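Local coordinates for sister chromatid cohesion protein (Chaetomium thermophilum, PDB 5T8V), which probably serves as a cohesin loader that binds chromatin, this chain being the C-terminal HEAT-repeat part of the longer protein, at residues A[19-27]-A[57-66]; A[680-691]-A[716-725]. All coordinates share one frame; numbering follows the deposited sequence.

How the contacts relate
The contacts sit far apart on one elongated helical chain, their centres about 82 Å from each other and their nearest atoms about 59 Å, and they share no helix. Contact 1 lies near the N-terminal end, about 73 Å from the chain centre, and joins the sides of helix 9-36 and helix 56-71 through mostly buried side chains. Contact 2 is nearer the middle, about 20 Å from the chain centre, and joins the turns of two successive helix pairs. It is only partly buried. Contact 1 is mainly apolar, whereas contact 2 adds charge and amides, a buried glutamate paired with an arginine and an asparagine, to a small patch of isoleucine and threonine methyls.

Contact 1: A[19-27]-A[57-66]; sequences ELKAYLQAA and PTQTKLQSAL
Tyr23 reaches from helix 9-36 across to helix 56-71, where it meets Thr58, Lys61 and Leu62. Thr58 OG1 lies at the ring edge, 3.4 Å from Tyr23 CE1, and Lys61 NZ is likewise in the ring plane, 3.6 Å from Tyr23 CE2. The bent Lys61 chain crosses the phenol at about a right angle, its CB 3.5 Å from Tyr23 CZ. Tyr23 OH lies against this chain and 3.3 Å from Thr58 CA. Leu62 comes in obliquely, CD2 3.6 Å from Tyr23 CD1. With CG swung opposite the backbone N (chi1 -161°), the ring is carried into the gap between the helices. An alanine here would be likely to open a gap beside Leu62 and leave the aliphatic chain of Lys61 without its aromatic partner. One turn earlier, Leu20 CD1 slots between Ala65 CB, at 3.6 Å, and Leu66 CD2, at 3.5 Å. The short segments run nearly antiparallel (157°), their axes 9.6 Å apart. Helix 81-96 covers Leu24 and Leu62 through Leu86, and Leu54 of strand 52-54 touches Leu62 and Ala27. The packing of these helices therefore rests on van der Waals contact, bordered by exposed Lys61, with the Thr58 hydroxyl at the ring edge.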
loop_
_atom_site.group_PDB
_atom_site.type_symbol
_atom_site.label_atom_id
_atom_site.label_comp_id
_atom_site.label_asym_id
_atom_site.label_seq_id
_atom_site.Cartn_x
_atom_site.Cartn_y
_atom_site.Cartn_z
ATOM N N GLU A 19 53.801 -44.858 32.311
ATOM C CA GLU A 19 52.575 -44.780 33.099
ATOM C C GLU A 19 51.529 -45.751 32.568
ATOM O O GLU A 19 50.915 -46.504 33.336
ATOM C CB GLU A 19 52.038 -43.348 33.095
ATOM C CG GLU A 19 52.854 -42.377 33.937
ATOM C CD GLU A 19 52.320 -40.957 33.881
ATOM O OE1 GLU A 19 51.425 -40.687 33.051
ATOM O OE2 GLU A 19 52.795 -40.111 34.667
ATOM N N LEU A 20 51.318 -45.759 31.249
ATOM C CA LEU A 20 50.349 -46.685 30.674
ATOM C C LEU A 20 50.774 -48.131 30.892
ATOM O O LEU A 20 49.929 -49.000 31.127
ATOM C CB LEU A 20 50.159 -46.411 29.185
ATOM C CG LEU A 20 49.159 -47.372 28.534
ATOM C CD1 LEU A 20 48.179 -46.629 27.653
ATOM C CD2 LEU A 20 49.879 -48.451 27.734
ATOM N N LYS A 21 52.073 -48.417 30.803
ATOM C CA LYS A 21 52.543 -49.773 31.065
ATOM C C LYS A 21 52.239 -50.179 32.501
ATOM O O LYS A 21 51.697 -51.263 32.753
ATOM C CB LYS A 21 54.042 -49.881 30.780
ATOM C CG LYS A 21 54.395 -49.935 29.301
ATOM C CD LYS A 21 55.789 -50.512 29.082
ATOM C CE LYS A 21 56.153 -50.540 27.606
ATOM N NZ LYS A 21 57.287 -51.463 27.312
ATOM N N ALA A 22 52.573 -49.313 33.460
ATOM C CA ALA A 22 52.328 -49.617 34.865
ATOM C C ALA A 22 50.845 -49.864 35.115
ATOM O O ALA A 22 50.453 -50.921 35.626
ATOM C CB ALA A 22 52.843 -48.475 35.742
ATOM N N TYR A 23 50.002 -48.894 34.758
ATOM C CA TYR A 23 48.567 -49.056 34.971
ATOM C C TYR A 23 48.049 -50.311 34.280
ATOM O O TYR A 23 47.197 -51.024 34.824
ATOM C CB TYR A 23 47.817 -47.826 34.467
ATOM C CG TYR A 23 46.433 -47.711 35.052
ATOM C CD1 TYR A 23 45.431 -48.602 34.690
ATOM C CD2 TYR A 23 46.131 -46.723 35.976
ATOM C CE1 TYR A 23 44.170 -48.510 35.228
ATOM C CE2 TYR A 23 44.870 -46.621 36.519
ATOM C CZ TYR A 23 43.894 -47.516 36.141
ATOM O OH TYR A 23 42.636 -47.422 36.679
ATOM N N LEU A 24 48.550 -50.592 33.077
ATOM C CA LEU A 24 48.128 -51.778 32.340
ATOM C C LEU A 24 48.431 -53.045 33.131
ATOM O O LEU A 24 47.558 -53.904 33.313
ATOM C CB LEU A 24 48.827 -51.806 30.981
ATOM C CG LEU A 24 48.291 -52.751 29.910
ATOM C CD1 LEU A 24 47.014 -52.192 29.303
ATOM C CD2 LEU A 24 49.347 -52.971 28.836
ATOM N N GLN A 25 49.671 -53.179 33.611
ATOM C CA GLN A 25 50.029 -54.341 34.417
ATOM C C GLN A 25 49.151 -54.438 35.657
ATOM O O GLN A 25 48.661 -55.522 35.997
ATOM C CB GLN A 25 51.506 -54.276 34.808
ATOM C CG GLN A 25 52.467 -54.317 33.626
ATOM C CD GLN A 25 52.290 -55.554 32.766
ATOM O OE1 GLN A 25 51.984 -56.636 33.269
ATOM N NE2 GLN A 25 52.472 -55.399 31.460
ATOM N N ALA A 26 48.934 -53.312 36.341
ATOM C CA ALA A 26 48.065 -53.314 37.514
ATOM C C ALA A 26 46.672 -53.828 37.168
ATOM O O ALA A 26 46.054 -54.553 37.959
ATOM C CB ALA A 26 47.985 -51.909 38.109
ATOM N N ALA A 27 46.161 -53.465 35.990
ATOM C CA ALA A 27 44.842 -53.937 35.581
ATOM C C ALA A 27 44.852 -55.436 35.308
ATOM O O ALA A 27 43.945 -56.157 35.740
ATOM C CB ALA A 27 44.373 -53.172 34.344
ATOM N N PRO A 57 35.657 -47.473 35.772
ATOM C CA PRO A 57 36.642 -46.432 36.108
ATOM C C PRO A 57 38.041 -46.773 35.620
ATOM O O PRO A 57 38.740 -45.927 35.048
ATOM C CB PRO A 57 36.581 -46.369 37.641
ATOM C CG PRO A 57 35.292 -47.025 38.013
ATOM C CD PRO A 57 35.067 -48.074 36.978
ATOM N N THR A 58 38.467 -48.016 35.849
ATOM C CA THR A 58 39.769 -48.438 35.347
ATOM C C THR A 58 39.821 -48.344 33.827
ATOM O O THR A 58 40.846 -47.950 33.256
ATOM C CB THR A 58 40.093 -49.861 35.819
ATOM O OG1 THR A 58 41.293 -50.316 35.182
ATOM C CG2 THR A 58 38.970 -50.831 35.496
ATOM N N GLN A 59 38.723 -48.689 33.153
ATOM C CA GLN A 59 38.649 -48.476 31.712
ATOM C C GLN A 59 38.840 -47.005 31.373
ATOM O O GLN A 59 39.533 -46.668 30.408
ATOM C CB GLN A 59 37.309 -48.978 31.171
ATOM C CG GLN A 59 37.241 -50.481 30.953
ATOM C CD GLN A 59 38.060 -50.932 29.761
ATOM O OE1 GLN A 59 38.853 -50.166 29.217
ATOM N NE2 GLN A 59 37.867 -52.178 29.345
ATOM N N THR A 60 38.235 -46.113 32.161
ATOM C CA THR A 60 38.411 -44.681 31.930
ATOM C C THR A 60 39.885 -44.299 31.987
ATOM O O THR A 60 40.423 -43.704 31.044
ATOM C CB THR A 60 37.610 -43.879 32.960
ATOM O OG1 THR A 60 36.210 -44.111 32.767
ATOM C CG2 THR A 60 37.889 -42.390 32.831
ATOM N N LYS A 61 40.557 -44.636 33.089
ATOM C CA LYS A 61 41.960 -44.258 33.225
ATOM C C LYS A 61 42.806 -44.855 32.104
ATOM O O LYS A 61 43.680 -44.176 31.545
ATOM C CB LYS A 61 42.491 -44.680 34.593
ATOM C CG LYS A 61 41.883 -43.888 35.747
ATOM C CD LYS A 61 42.854 -43.735 36.914
ATOM C CE LYS A 61 42.322 -44.381 38.185
ATOM N NZ LYS A 61 43.413 -44.653 39.164
ATOM N N LEU A 62 42.563 -46.121 31.754
ATOM C CA LEU A 62 43.267 -46.708 30.619
ATOM C C LEU A 62 43.051 -45.883 29.358
ATOM O O LEU A 62 43.987 -45.665 28.581
ATOM C CB LEU A 62 42.808 -48.148 30.388
ATOM C CG LEU A 62 43.394 -49.239 31.287
ATOM C CD1 LEU A 62 42.805 -50.587 30.909
ATOM C CD2 LEU A 62 44.914 -49.280 31.197
ATOM N N GLN A 63 41.823 -45.415 29.137
ATOM C CA GLN A 63 41.556 -44.586 27.968
ATOM C C GLN A 63 42.385 -43.311 28.005
ATOM O O GLN A 63 42.983 -42.920 26.995
ATOM C CB GLN A 63 40.064 -44.265 27.887
ATOM C CG GLN A 63 39.204 -45.472 27.559
ATOM C CD GLN A 63 37.749 -45.279 27.940
ATOM O OE1 GLN A 63 37.315 -44.171 28.259
ATOM N NE2 GLN A 63 36.984 -46.364 27.911
ATOM N N SER A 64 42.441 -42.651 29.163
ATOM C CA SER A 64 43.244 -41.436 29.280
ATOM C C SER A 64 44.703 -41.708 28.923
ATOM O O SER A 64 45.299 -41.004 28.096
ATOM C CB SER A 64 43.129 -40.873 30.697
ATOM O OG SER A 64 43.842 -39.655 30.820
ATOM N N ALA A 65 45.294 -42.737 29.536
ATOM C CA ALA A 65 46.690 -43.060 29.254
ATOM C C ALA A 65 46.901 -43.364 27.775
ATOM O O ALA A 65 47.886 -42.916 27.171
ATOM C CB ALA A 65 47.128 -44.240 30.118
ATOM N N LEU A 66 45.982 -44.123 27.173
ATOM C CA LEU A 66 46.081 -44.430 25.749
ATOM C C LEU A 66 46.086 -43.156 24.914
ATOM O O LEU A 66 46.890 -43.010 23.985
ATOM C CB LEU A 66 44.926 -45.343 25.334
ATOM C CG LEU A 66 44.987 -46.785 25.840
ATOM C CD1 LEU A 66 43.629 -47.451 25.696
ATOM C CD2 LEU A 66 46.042 -47.573 25.086
#

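Contact 2: A[680-691]-A[716-725]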
loop_
_atom_site.group_PDB
_atom_site.type_symbol
_atom_site.label_atom_id
_atom_site.label_comp_id
_atom_site.label_asym_id
_atom_site.label_seq_id
_atom_site.Cartn_x
_atom_site.Cartn_y
_atom_site.Cartn_z
ATOM N N ILE A 680 5.590 10.332 7.442
ATOM C CA ILE A 680 5.520 11.591 8.181
ATOM C C ILE A 680 5.936 11.379 9.630
ATOM O O ILE A 680 6.556 12.251 10.250
ATOM C CB ILE A 680 4.101 12.182 8.081
ATOM C CG1 ILE A 680 3.766 12.517 6.627
ATOM C CG2 ILE A 680 3.974 13.432 8.948
ATOM C CD1 ILE A 680 2.291 12.761 6.383
ATOM N N SER A 681 5.601 10.217 10.193
ATOM C CA SER A 681 5.945 9.937 11.581
ATOM C C SER A 681 7.452 9.800 11.763
ATOM O O SER A 681 8.011 10.293 12.748
ATOM C CB SER A 681 5.234 8.668 12.044
ATOM O OG SER A 681 5.629 8.314 13.357
ATOM N N LEU A 682 8.127 9.136 10.823
ATOM C CA LEU A 682 9.555 8.887 10.980
ATOM C C LEU A 682 10.405 10.087 10.578
ATOM O O LEU A 682 11.483 10.290 11.146
ATOM C CB LEU A 682 9.959 7.659 10.167
ATOM C CG LEU A 682 9.438 6.338 10.734
ATOM C CD1 LEU A 682 9.566 5.234 9.705
ATOM C CD2 LEU A 682 10.184 5.971 12.010
ATOM N N ARG A 683 9.949 10.884 9.612
ATOM C CA ARG A 683 10.672 12.082 9.187
ATOM C C ARG A 683 9.671 13.209 8.975
ATOM O O ARG A 683 9.149 13.399 7.868
ATOM C CB ARG A 683 11.495 11.814 7.925
ATOM C CG ARG A 683 12.655 10.839 8.144
ATOM C CD ARG A 683 13.725 11.426 9.071
ATOM N NE ARG A 683 14.540 10.403 9.724
ATOM C CZ ARG A 683 15.716 9.972 9.284
ATOM N NH1 ARG A 683 16.243 10.461 8.170
ATOM N NH2 ARG A 683 16.374 9.043 9.964
ATOM N N PRO A 684 9.374 13.979 10.026
ATOM C CA PRO A 684 8.369 15.051 9.896
ATOM C C PRO A 684 8.695 16.093 8.842
ATOM O O PRO A 684 7.788 16.822 8.423
ATOM C CB PRO A 684 8.341 15.672 11.299
ATOM C CG PRO A 684 8.784 14.576 12.203
ATOM C CD PRO A 684 9.797 13.788 11.424
ATOM N N ALA A 685 9.951 16.206 8.408
ATOM C CA ALA A 685 10.268 17.155 7.345
ATOM C C ALA A 685 9.504 16.829 6.070
ATOM O O ALA A 685 9.151 17.737 5.309
ATOM C CB ALA A 685 11.771 17.164 7.074
ATOM N N LEU A 686 9.244 15.546 5.817
ATOM C CA LEU A 686 8.449 15.167 4.654
ATOM C C LEU A 686 7.044 15.742 4.732
ATOM O O LEU A 686 6.415 15.995 3.697
ATOM C CB LEU A 686 8.381 13.643 4.541
ATOM C CG LEU A 686 9.708 12.916 4.331
ATOM C CD1 LEU A 686 9.570 11.457 4.714
ATOM C CD2 LEU A 686 10.161 13.049 2.893
ATOM N N GLU A 687 6.544 15.962 5.949
ATOM C CA GLU A 687 5.163 16.371 6.166
ATOM C C GLU A 687 4.714 17.440 5.178
ATOM O O GLU A 687 3.760 17.240 4.422
ATOM C CB GLU A 687 5.002 16.865 7.606
ATOM C CG GLU A 687 3.576 17.182 7.997
ATOM C CD GLU A 687 3.381 17.198 9.500
ATOM O OE1 GLU A 687 3.431 16.115 10.122
ATOM O OE2 GLU A 687 3.187 18.297 10.061
ATOM N N GLU A 688 5.409 18.579 5.153
ATOM C CA GLU A 688 4.953 19.698 4.335
ATOM C C GLU A 688 4.748 19.290 2.882
ATOM O O GLU A 688 3.774 19.711 2.246
ATOM C CB GLU A 688 5.942 20.861 4.426
ATOM C CG GLU A 688 5.567 22.037 3.534
ATOM C CD GLU A 688 6.239 23.332 3.945
ATOM O OE1 GLU A 688 7.279 23.274 4.636
ATOM O OE2 GLU A 688 5.720 24.408 3.580
ATOM N N LYS A 689 5.644 18.469 2.337
ATOM C CA LYS A 689 5.545 18.118 0.925
ATOM C C LYS A 689 4.595 16.957 0.666
ATOM O O LYS A 689 4.279 16.690 -0.498
ATOM C CB LYS A 689 6.934 17.790 0.363
ATOM C CG LYS A 689 7.337 16.320 0.426
ATOM C CD LYS A 689 8.746 16.116 -0.115
ATOM C CE LYS A 689 8.935 14.712 -0.679
ATOM N NZ LYS A 689 8.102 14.469 -1.899
ATOM N N MET A 690 4.129 16.268 1.706
ATOM C CA MET A 690 3.226 15.137 1.530
ATOM C C MET A 690 1.766 15.485 1.782
ATOM O O MET A 690 0.882 14.824 1.225
ATOM C CB MET A 690 3.640 13.984 2.452
ATOM C CG MET A 690 5.040 13.452 2.162
ATOM S SD MET A 690 5.396 11.861 2.937
ATOM C CE MET A 690 4.601 10.745 1.791
ATOM N N THR A 691 1.484 16.509 2.594
ATOM C CA THR A 691 0.096 16.903 2.816
ATOM C C THR A 691 -0.592 17.261 1.507
ATOM O O THR A 691 -1.799 17.038 1.357
ATOM C CB THR A 691 0.009 18.092 3.776
ATOM O OG1 THR A 691 0.568 19.254 3.154
ATOM C CG2 THR A 691 0.747 17.809 5.056
ATOM N N ILE A 716 -2.558 16.202 10.966
ATOM C CA ILE A 716 -1.499 17.081 10.478
ATOM C C ILE A 716 -1.830 18.536 10.782
ATOM O O ILE A 716 -0.948 19.329 11.135
ATOM C CB ILE A 716 -1.275 16.858 8.972
ATOM C CG1 ILE A 716 -0.859 15.407 8.704
ATOM C CG2 ILE A 716 -0.216 17.815 8.448
ATOM C CD1 ILE A 716 -0.939 14.995 7.247
ATOM N N TYR A 717 -3.102 18.915 10.640
ATOM C CA TYR A 717 -3.499 20.280 10.968
ATOM C C TYR A 717 -3.145 20.615 12.409
ATOM O O TYR A 717 -2.658 21.715 12.697
ATOM C CB TYR A 717 -4.998 20.466 10.730
ATOM C CG TYR A 717 -5.484 21.885 10.957
ATOM C CD1 TYR A 717 -5.711 22.366 12.240
ATOM C CD2 TYR A 717 -5.723 22.738 9.890
ATOM C CE1 TYR A 717 -6.153 23.657 12.452
ATOM C CE2 TYR A 717 -6.167 24.032 10.092
ATOM C CZ TYR A 717 -6.380 24.486 11.376
ATOM O OH TYR A 717 -6.823 25.773 11.585
ATOM N N LEU A 718 -3.379 19.679 13.332
ATOM C CA LEU A 718 -3.043 19.941 14.728
ATOM C C LEU A 718 -1.534 19.955 14.945
ATOM O O LEU A 718 -1.028 20.746 15.749
ATOM C CB LEU A 718 -3.705 18.903 15.635
ATOM C CG LEU A 718 -5.237 18.864 15.632
ATOM C CD1 LEU A 718 -5.737 17.837 16.638
ATOM C CD2 LEU A 718 -5.836 20.237 15.925
ATOM N N ARG A 719 -0.796 19.096 14.238
ATOM C CA ARG A 719 0.651 19.031 14.429
ATOM C C ARG A 719 1.339 20.290 13.915
ATOM O O ARG A 719 2.076 20.956 14.650
ATOM C CB ARG A 719 1.226 17.804 13.721
ATOM C CG ARG A 719 0.884 16.475 14.360
ATOM C CD ARG A 719 1.855 15.394 13.911
ATOM N NE ARG A 719 1.167 14.212 13.390
ATOM C CZ ARG A 719 1.060 13.888 12.104
ATOM N NH1 ARG A 719 1.603 14.646 11.157
ATOM N NH2 ARG A 719 0.408 12.786 11.761
ATOM N N ASN A 720 1.120 20.620 12.646
ATOM C CA ASN A 720 1.900 21.639 11.956
ATOM C C ASN A 720 1.261 23.012 12.131
ATOM O O ASN A 720 0.067 23.184 11.873
ATOM C CB ASN A 720 2.010 21.294 10.471
ATOM C CG ASN A 720 3.309 21.758 9.860
ATOM O OD1 ASN A 720 3.747 22.885 10.082
ATOM N ND2 ASN A 720 3.940 20.883 9.086
ATOM N N SER A 721 2.063 23.983 12.563
ATOM C CA SER A 721 1.604 25.357 12.724
ATOM C C SER A 721 1.766 26.186 11.456
ATOM O O SER A 721 1.438 27.378 11.470
ATOM C CB SER A 721 2.355 26.035 13.875
ATOM O OG SER A 721 3.751 26.051 13.632
ATOM N N ASN A 722 2.264 25.595 10.374
ATOM C CA ASN A 722 2.393 26.315 9.114
ATOM C C ASN A 722 1.028 26.812 8.654
ATOM O O ASN A 722 0.076 26.034 8.541
ATOM C CB ASN A 722 3.023 25.406 8.056
ATOM C CG ASN A 722 3.205 26.097 6.715
ATOM O OD1 ASN A 722 2.279 26.712 6.185
ATOM N ND2 ASN A 722 4.405 25.993 6.157
ATOM N N ARG A 723 0.935 28.116 8.388
ATOM C CA ARG A 723 -0.350 28.711 8.035
ATOM C C ARG A 723 -0.781 28.335 6.623
ATOM O O ARG A 723 -1.982 28.195 6.364
ATOM C CB ARG A 723 -0.277 30.231 8.185
ATOM C CG ARG A 723 -0.249 30.692 9.632
ATOM C CD ARG A 723 0.148 32.150 9.757
ATOM N NE ARG A 723 -0.113 32.665 11.098
ATOM C CZ ARG A 723 0.344 33.824 11.562
ATOM N NH1 ARG A 723 1.099 34.600 10.797
ATOM N NH2 ARG A 723 0.048 34.205 12.797
ATOM N N VAL A 724 0.171 28.166 5.703
ATOM C CA VAL A 724 -0.178 27.774 4.340
ATOM C C VAL A 724 -0.786 26.376 4.336
ATOM O O VAL A 724 -1.867 26.149 3.774
ATOM C CB VAL A 724 1.057 27.862 3.425
ATOM C CG1 VAL A 724 0.678 27.579 1.975
ATOM C CG2 VAL A 724 1.717 29.234 3.540
ATOM N N LEU A 725 -0.103 25.418 4.970
ATOM C CA LEU A 725 -0.664 24.080 5.124
ATOM C C LEU A 725 -2.042 24.144 5.768
ATOM O O LEU A 725 -3.044 23.778 5.151
ATOM C CB LEU A 725 0.264 23.202 5.965
ATOM C CG LEU A 725 1.609 22.759 5.389
ATOM C CD1 LEU A 725 2.163 21.638 6.256
ATOM C CD2 LEU A 725 1.506 22.321 3.930
#
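The inter-helix turns of two neighbouring helix pairs, 666-682/685-696 and 703-719/723-735, meet here in the HEAT-repeat solenoid, and the carboxylate of Glu687, just past one turn, is shared between Arg719 and Asn720 at the other. Arg719 NH1 forms a salt bridge with Glu687 OE1 at 2.6 Å; the oxygen lies at the guanidinium edge, the two planes are 38° apart, and the hydrogen bond within the pair is weak. Asn720 ND2 donates to Glu687 OE2 at 2.9 Å on the anti side, a bent bond tilted out of the amide plane, with the amide turned 57° from the carboxylate. The extended glutamate chain, its CG opposite the backbone N (chi1 -174°), slides past Ile716 to bring both oxygens to these donors. Both donors lie at the turn between consecutive helices of the solenoid, which Asn720 also shapes: its OD1 accepts from Asn722 N at 3.1 Å, an Asx turn. Two residues on, Asn722 N-caps helix 723-735, its OD1 accepting from Leu725 N at 3.0 Å and more weakly from Val724 N. Asn722 ND2 faces Glu688 OE2 across the contact at 3.3 Å. Alongside the polar pairs, Thr691 CG2 packs on Ile716 CG2 at 3.5 Å, and Ile680 CD1 meets Ile716 CD1 at 4.0 Å. Leu725 CD2 rests against Thr691 OG1 and the Glu688 carbonyl oxygen. Farther out, Arg683 is salt-bridged to Asp648 and Arg723 to Glu775.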